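Teichoic acid D-alanine hydrolase (Staphylococcus aureus, PDB 5ZH8) removes D-alanyl groups from wall teichoic acid and lipoteichoic acid by ester hydrolysis, and influences methicillin resistance, autolysis and cell wall structure. Local coordinates at residues V350-L363 and N371-Q385. Numbering follows the deposited sequence.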
loop_
_atom_site.group_PDB
_atom_site.type_symbol
_atom_site.label_atom_id
_atom_site.label_comp_id
_atom_site.label_asym_id
_atom_site.label_seq_id
_atom_site.Cartn_x
_atom_site.Cartn_y
_atom_site.Cartn_z
ATOM N N VAL A 350 0.337 -9.758 -0.831
ATOM C CA VAL A 350 0.130 -9.516 -2.252
ATOM C C VAL A 350 0.386 -10.823 -2.989
ATOM O O VAL A 350 1.460 -11.417 -2.850
ATOM C CB VAL A 350 1.071 -8.437 -2.821
ATOM C CG1 VAL A 350 0.509 -7.906 -4.128
ATOM C CG2 VAL A 350 1.262 -7.295 -1.838
ATOM N N PHE A 351 -0.600 -11.259 -3.769
ATOM C CA PHE A 351 -0.537 -12.538 -4.452
ATOM C C PHE A 351 -0.750 -12.307 -5.948
ATOM O O PHE A 351 -1.842 -11.943 -6.381
ATOM C CB PHE A 351 -1.605 -13.471 -3.883
ATOM C CG PHE A 351 -1.355 -14.918 -4.165
ATOM C CD1 PHE A 351 -1.774 -15.484 -5.354
ATOM C CD2 PHE A 351 -0.695 -15.710 -3.237
ATOM C CE1 PHE A 351 -1.539 -16.817 -5.616
ATOM C CE2 PHE A 351 -0.457 -17.048 -3.493
ATOM C CZ PHE A 351 -0.877 -17.602 -4.688
ATOM N N THR A 352 0.303 -12.512 -6.727
ATOM C CA THR A 352 0.308 -12.097 -8.121
ATOM C C THR A 352 0.769 -13.240 -9.016
ATOM O O THR A 352 1.633 -14.028 -8.638
ATOM C CB THR A 352 1.202 -10.854 -8.321
ATOM O OG1 THR A 352 0.861 -9.846 -7.352
ATOM C CG2 THR A 352 1.028 -10.277 -9.713
ATOM N N VAL A 353 0.163 -13.328 -10.197
ATOM C CA VAL A 353 0.428 -14.405 -11.145
ATOM C C VAL A 353 0.534 -13.792 -12.525
ATOM O O VAL A 353 -0.378 -13.104 -12.969
ATOM C CB VAL A 353 -0.714 -15.452 -11.192
ATOM C CG1 VAL A 353 -0.314 -16.636 -12.059
ATOM C CG2 VAL A 353 -1.098 -15.926 -9.797
ATOM N N TYR A 354 1.656 -14.028 -13.188
ATOM C CA TYR A 354 1.817 -13.706 -14.601
ATOM C C TYR A 354 2.021 -15.029 -15.302
ATOM O O TYR A 354 2.811 -15.849 -14.829
ATOM C CB TYR A 354 3.060 -12.855 -14.827
ATOM C CG TYR A 354 2.888 -11.357 -14.714
ATOM C CD1 TYR A 354 1.889 -10.782 -13.938
ATOM C CD2 TYR A 354 3.779 -10.514 -15.365
ATOM C CE1 TYR A 354 1.774 -9.409 -13.847
ATOM C CE2 TYR A 354 3.677 -9.150 -15.272
ATOM C CZ TYR A 354 2.679 -8.599 -14.519
ATOM O OH TYR A 354 2.613 -7.230 -14.462
ATOM N N TYR A 355 1.315 -15.258 -16.408
ATOM C CA TYR A 355 1.542 -16.483 -17.158
ATOM C C TYR A 355 1.214 -16.408 -18.628
ATOM O O TYR A 355 0.531 -15.489 -19.088
ATOM C CB TYR A 355 0.803 -17.664 -16.515
ATOM C CG TYR A 355 -0.691 -17.716 -16.720
ATOM C CD1 TYR A 355 -1.237 -18.336 -17.836
ATOM C CD2 TYR A 355 -1.561 -17.190 -15.774
ATOM C CE1 TYR A 355 -2.603 -18.405 -18.013
ATOM C CE2 TYR A 355 -2.935 -17.260 -15.947
ATOM C CZ TYR A 355 -3.447 -17.869 -17.067
ATOM O OH TYR A 355 -4.805 -17.939 -17.253
ATOM N N ASN A 356 1.751 -17.388 -19.351
ATOM C CA ASN A 356 1.432 -17.625 -20.752
ATOM C C ASN A 356 1.461 -19.144 -21.004
ATOM O O ASN A 356 1.290 -19.920 -20.060
ATOM C CB ASN A 356 2.368 -16.821 -21.679
ATOM C CG ASN A 356 3.826 -17.206 -21.551
ATOM O OD1 ASN A 356 4.163 -18.301 -21.118
ATOM N ND2 ASN A 356 4.701 -16.304 -21.957
ATOM N N ASP A 357 1.666 -19.579 -22.245
ATOM C CA ASP A 357 1.641 -21.013 -22.543
ATOM C C ASP A 357 2.933 -21.745 -22.161
ATOM O O ASP A 357 2.956 -22.974 -22.158
ATOM C CB ASP A 357 1.304 -21.254 -24.015
ATOM C CG ASP A 357 -0.160 -20.970 -24.342
ATOM O OD1 ASP A 357 -0.933 -20.568 -23.443
ATOM O OD2 ASP A 357 -0.541 -21.142 -25.518
ATOM N N LYS A 358 3.997 -21.009 -21.837
ATOM C CA LYS A 358 5.257 -21.623 -21.409
ATOM C C LYS A 358 5.476 -21.496 -19.898
ATOM O O LYS A 358 5.757 -22.486 -19.224
ATOM C CB LYS A 358 6.443 -21.007 -22.150
ATOM C CG LYS A 358 7.722 -21.822 -22.018
ATOM C CD LYS A 358 8.891 -21.166 -22.726
ATOM C CE LYS A 358 10.187 -21.941 -22.535
ATOM N NZ LYS A 358 11.371 -21.167 -23.011
ATOM N N TYR A 359 5.357 -20.282 -19.376
ATOM C CA TYR A 359 5.626 -20.024 -17.969
ATOM C C TYR A 359 4.369 -19.675 -17.183
ATOM O O TYR A 359 3.512 -18.937 -17.665
ATOM C CB TYR A 359 6.627 -18.875 -17.823
ATOM C CG TYR A 359 8.010 -19.204 -18.317
ATOM C CD1 TYR A 359 8.844 -20.040 -17.592
ATOM C CD2 TYR A 359 8.482 -18.683 -19.516
ATOM C CE1 TYR A 359 10.114 -20.345 -18.041
ATOM C CE2 TYR A 359 9.753 -18.979 -19.975
ATOM C CZ TYR A 359 10.567 -19.806 -19.231
ATOM O OH TYR A 359 11.829 -20.103 -19.679
ATOM N N VAL A 360 4.272 -20.205 -15.968
ATOM C CA VAL A 360 3.349 -19.671 -14.973
ATOM C C VAL A 360 4.192 -19.217 -13.798
ATOM O O VAL A 360 4.850 -20.027 -13.154
ATOM C CB VAL A 360 2.303 -20.707 -14.497
ATOM C CG1 VAL A 360 1.322 -20.058 -13.526
ATOM C CG2 VAL A 360 1.568 -21.311 -15.684
ATOM N N VAL A 361 4.182 -17.912 -13.547
ATOM C CA VAL A 361 4.982 -17.308 -12.488
ATOM C C VAL A 361 4.043 -16.840 -11.394
ATOM O O VAL A 361 3.203 -15.976 -11.627
ATOM C CB VAL A 361 5.808 -16.108 -13.009
ATOM C CG1 VAL A 361 6.745 -15.589 -11.926
ATOM C CG2 VAL A 361 6.582 -16.497 -14.256
ATOM N N VAL A 362 4.187 -17.425 -10.207
ATOM C CA VAL A 362 3.357 -17.086 -9.053
ATOM C C VAL A 362 4.263 -16.500 -7.985
ATOM O O VAL A 362 5.199 -17.166 -7.537
ATOM C CB VAL A 362 2.634 -18.330 -8.473
ATOM C CG1 VAL A 362 1.632 -17.920 -7.392
ATOM C CG2 VAL A 362 1.959 -19.133 -9.577
ATOM N N LEU A 363 3.989 -15.261 -7.586
ATOM C CA LEU A 363 4.824 -14.557 -6.624
ATOM C C LEU A 363 3.970 -14.070 -5.460
ATOM O O LEU A 363 3.080 -13.235 -5.636
ATOM C CB LEU A 363 5.533 -13.385 -7.301
ATOM C CG LEU A 363 6.779 -12.847 -6.589
ATOM C CD1 LEU A 363 7.884 -13.895 -6.592
ATOM C CD2 LEU A 363 7.267 -11.550 -7.218
ATOM N N ASN A 371 4.770 -5.687 -5.482
ATOM C CA ASN A 371 4.972 -7.023 -6.030
ATOM C C ASN A 371 5.035 -6.998 -7.568
ATOM O O ASN A 371 5.646 -7.869 -8.180
ATOM C CB ASN A 371 3.861 -7.965 -5.543
ATOM C CG ASN A 371 4.281 -9.423 -5.549
ATOM O OD1 ASN A 371 5.401 -9.761 -5.147
ATOM N ND2 ASN A 371 3.382 -10.297 -5.998
ATOM N N GLU A 372 4.407 -5.995 -8.181
ATOM C CA GLU A 372 4.238 -5.955 -9.644
ATOM C C GLU A 372 5.562 -5.715 -10.352
ATOM O O GLU A 372 5.843 -6.326 -11.374
ATOM C CB GLU A 372 3.254 -4.865 -10.052
ATOM C CG GLU A 372 2.676 -5.069 -11.443
ATOM C CD GLU A 372 1.462 -5.991 -11.468
ATOM O OE1 GLU A 372 0.802 -6.130 -10.428
ATOM O OE2 GLU A 372 1.147 -6.562 -12.535
ATOM N N VAL A 373 6.366 -4.815 -9.800
ATOM C CA VAL A 373 7.685 -4.547 -10.337
ATOM C C VAL A 373 8.508 -5.828 -10.309
ATOM O O VAL A 373 9.271 -6.095 -11.236
ATOM C CB VAL A 373 8.405 -3.422 -9.558
ATOM C CG1 VAL A 373 9.877 -3.358 -9.931
ATOM C CG2 VAL A 373 7.753 -2.073 -9.833
ATOM N N ARG A 374 8.338 -6.625 -9.256
ATOM C CA ARG A 374 9.121 -7.851 -9.105
ATOM C C ARG A 374 8.734 -8.880 -10.156
ATOM O O ARG A 374 9.587 -9.399 -10.866
ATOM C CB ARG A 374 8.948 -8.463 -7.708
ATOM C CG ARG A 374 9.363 -7.571 -6.545
ATOM C CD ARG A 374 8.991 -8.239 -5.228
ATOM N NE ARG A 374 9.540 -7.566 -4.049
ATOM C CZ ARG A 374 10.812 -7.624 -3.670
ATOM N NH1 ARG A 374 11.701 -8.297 -4.389
ATOM N NH2 ARG A 374 11.202 -6.991 -2.575
ATOM N N ILE A 375 7.442 -9.169 -10.246
ATOM C CA ILE A 375 6.953 -10.198 -11.157
ATOM C C ILE A 375 7.172 -9.793 -12.624
ATOM O O ILE A 375 7.392 -10.652 -13.471
ATOM C CB ILE A 375 5.472 -10.548 -10.867
ATOM C CG1 ILE A 375 5.112 -11.924 -11.437
ATOM C CG2 ILE A 375 4.531 -9.477 -11.406
ATOM C CD1 ILE A 375 3.780 -12.456 -10.959
ATOM N N LYS A 376 7.136 -8.493 -12.912
ATOM C CA LYS A 376 7.442 -7.995 -14.259
ATOM C C LYS A 376 8.891 -8.238 -14.602
ATOM O O LYS A 376 9.216 -8.667 -15.703
ATOM C CB LYS A 376 7.156 -6.502 -14.389
ATOM C CG LYS A 376 5.690 -6.158 -14.530
ATOM C CD LYS A 376 5.487 -4.653 -14.444
ATOM C CE LYS A 376 4.069 -4.247 -14.835
ATOM N NZ LYS A 376 4.019 -2.900 -15.494
ATOM N N HIS A 377 9.763 -7.954 -13.647
ATOM C CA HIS A 377 11.185 -8.104 -13.863
ATOM C C HIS A 377 11.512 -9.562 -14.150
ATOM O O HIS A 377 12.363 -9.861 -14.977
ATOM C CB HIS A 377 11.957 -7.607 -12.651
ATOM C CG HIS A 377 13.439 -7.732 -12.792
ATOM N ND1 HIS A 377 14.164 -6.995 -13.703
ATOM C CD2 HIS A 377 14.332 -8.504 -12.133
ATOM C CE1 HIS A 377 15.440 -7.313 -13.606
ATOM N NE2 HIS A 377 15.571 -8.218 -12.653
ATOM N N ILE A 378 10.820 -10.469 -13.473
ATOM C CA ILE A 378 11.030 -11.897 -13.674
ATOM C C ILE A 378 10.485 -12.345 -15.039
ATOM O O ILE A 378 11.166 -13.023 -15.800
ATOM C CB ILE A 378 10.377 -12.702 -12.535
ATOM C CG1 ILE A 378 11.159 -12.478 -11.239
ATOM C CG2 ILE A 378 10.305 -14.182 -12.879
ATOM C CD1 ILE A 378 10.516 -13.087 -10.007
ATOM N N TYR A 379 9.261 -11.947 -15.345
ATOM C CA TYR A 379 8.576 -12.396 -16.552
ATOM C C TYR A 379 9.135 -11.741 -17.829
ATOM O O TYR A 379 9.404 -12.416 -18.828
ATOM C CB TYR A 379 7.087 -12.099 -16.398
ATOM C CG TYR A 379 6.193 -12.620 -17.499
ATOM C CD1 TYR A 379 5.739 -13.935 -17.497
ATOM C CD2 TYR A 379 5.761 -11.775 -18.520
ATOM C CE1 TYR A 379 4.895 -14.397 -18.495
ATOM C CE2 TYR A 379 4.922 -12.223 -19.522
ATOM C CZ TYR A 379 4.487 -13.531 -19.508
ATOM O OH TYR A 379 3.644 -13.967 -20.502
ATOM N N ASN A 380 9.298 -10.425 -17.786
ATOM C CA ASN A 380 9.738 -9.672 -18.947
ATOM C C ASN A 380 11.256 -9.631 -19.070
ATOM O O ASN A 380 11.794 -9.926 -20.134
ATOM C CB ASN A 380 9.186 -8.245 -18.896
ATOM C CG ASN A 380 7.674 -8.208 -18.924
ATOM O OD1 ASN A 380 7.040 -9.014 -19.597
ATOM N ND2 ASN A 380 7.090 -7.264 -18.209
ATOM N N ASP A 381 11.955 -9.261 -18.000
ATOM C CA ASP A 381 13.395 -9.037 -18.107
ATOM C C ASP A 381 14.189 -10.338 -18.068
ATOM O O ASP A 381 15.017 -10.586 -18.946
ATOM C CB ASP A 381 13.889 -8.053 -17.037
ATOM C CG ASP A 381 13.238 -6.676 -17.160
ATOM O OD1 ASP A 381 12.802 -6.309 -18.275
ATOM O OD2 ASP A 381 13.161 -5.955 -16.142
ATOM N N ILE A 382 13.936 -11.182 -17.074
ATOM C CA ILE A 382 14.744 -12.385 -16.906
ATOM C C ILE A 382 14.283 -13.507 -17.834
ATOM O O ILE A 382 15.081 -14.043 -18.597
ATOM C CB ILE A 382 14.764 -12.862 -15.445
ATOM C CG1 ILE A 382 15.360 -11.765 -14.552
ATOM C CG2 ILE A 382 15.560 -14.151 -15.330
ATOM C CD1 ILE A 382 15.399 -12.098 -13.069
ATOM N N LEU A 383 13.000 -13.854 -17.774
ATOM C CA LEU A 383 12.449 -14.913 -18.627
ATOM C C LEU A 383 12.149 -14.462 -20.060
ATOM O O LEU A 383 11.862 -15.296 -20.911
ATOM C CB LEU A 383 11.183 -15.502 -17.998
ATOM C CG LEU A 383 11.344 -16.114 -16.600
ATOM C CD1 LEU A 383 9.995 -16.602 -16.104
ATOM C CD2 LEU A 383 12.349 -17.248 -16.591
ATOM N N LYS A 384 12.198 -13.152 -20.313
ATOM C CA LYS A 384 12.080 -12.578 -21.667
ATOM C C LYS A 384 10.781 -12.970 -22.386
ATOM O O LYS A 384 10.796 -13.366 -23.556
ATOM C CB LYS A 384 13.307 -12.935 -22.507
ATOM C CG LYS A 384 14.592 -12.407 -21.918
ATOM C CD LYS A 384 15.801 -12.822 -22.746
ATOM C CE LYS A 384 16.139 -14.301 -22.576
ATOM N NZ LYS A 384 17.554 -14.604 -22.963
ATOM N N GLN A 385 9.663 -12.839 -21.674
ATOM C CA GLN A 385 8.343 -13.202 -22.201
ATOM C C GLN A 385 7.512 -12.002 -22.639
ATOM O O GLN A 385 6.308 -12.117 -22.834
ATOM C CB GLN A 385 7.571 -14.003 -21.150
ATOM C CG GLN A 385 8.252 -15.301 -20.774
ATOM C CD GLN A 385 8.411 -16.220 -21.967
ATOM O OE1 GLN A 385 7.434 -16.744 -22.486
ATOM N NE2 GLN A 385 9.643 -16.408 -22.409
HETATM O O HOH W 1 10.620 -18.414 -24.807
#
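Helix 371-382 packs lengthwise on the hairpin of strands 350-355 and 359-363, its axis 9.1 Å from the first strand and inclined to it by 21°, and it runs roughly antiparallel to the second. This is the C-terminal helix packed on the antiparallel sheet of the beta-lactamase/penicillin-binding-protein fold; helix 74-85 packs beside them, touching I378 of the helix and Y359 of the hairpin. Y354 lies at the middle of the interface. CG2 of I375 sits over the centre of its ring, a CH-pi contact of 3.7 Å to the centroid, while the ring's edge points at the face of Y379 in a T-shaped pair with planes at 88°. Its hydroxyl donates to OE2 of E372 at 2.5 Å, meeting the carboxylate on its anti side; OE2 also forms a salt bridge with R341, which should favour the charged carboxylate. With CG1 anti to the backbone N (chi1 -159°) and the chain extended beyond it, CD1 of I375 rests on the sheet face against O of T352, N of Y354 and O of V361. V361 packs against I375 and I378 through CG1 and against L383 through CG2.

At the other end of the interface from the turn, the amide of N371 grips both strands: ND2 donates to OG1 of T352 at 2.9 Å and to O of L363 at 3.0 Å. That carbonyl also takes the backbone N of T352, the two donors approaching from opposite faces of its plane. OG1 of T352 bonds N343 on the next strand as well. Near the turn, L383 lays CD1 over one face of Y359, whose hydroxyl bonds K75. OD1 of N356 closes an Asx turn by accepting from N of K358, and takes N of Y359 too, which leaves ND2 directed at Q385, where it donates in plane to a lone pair of OE1 at 2.8 Å.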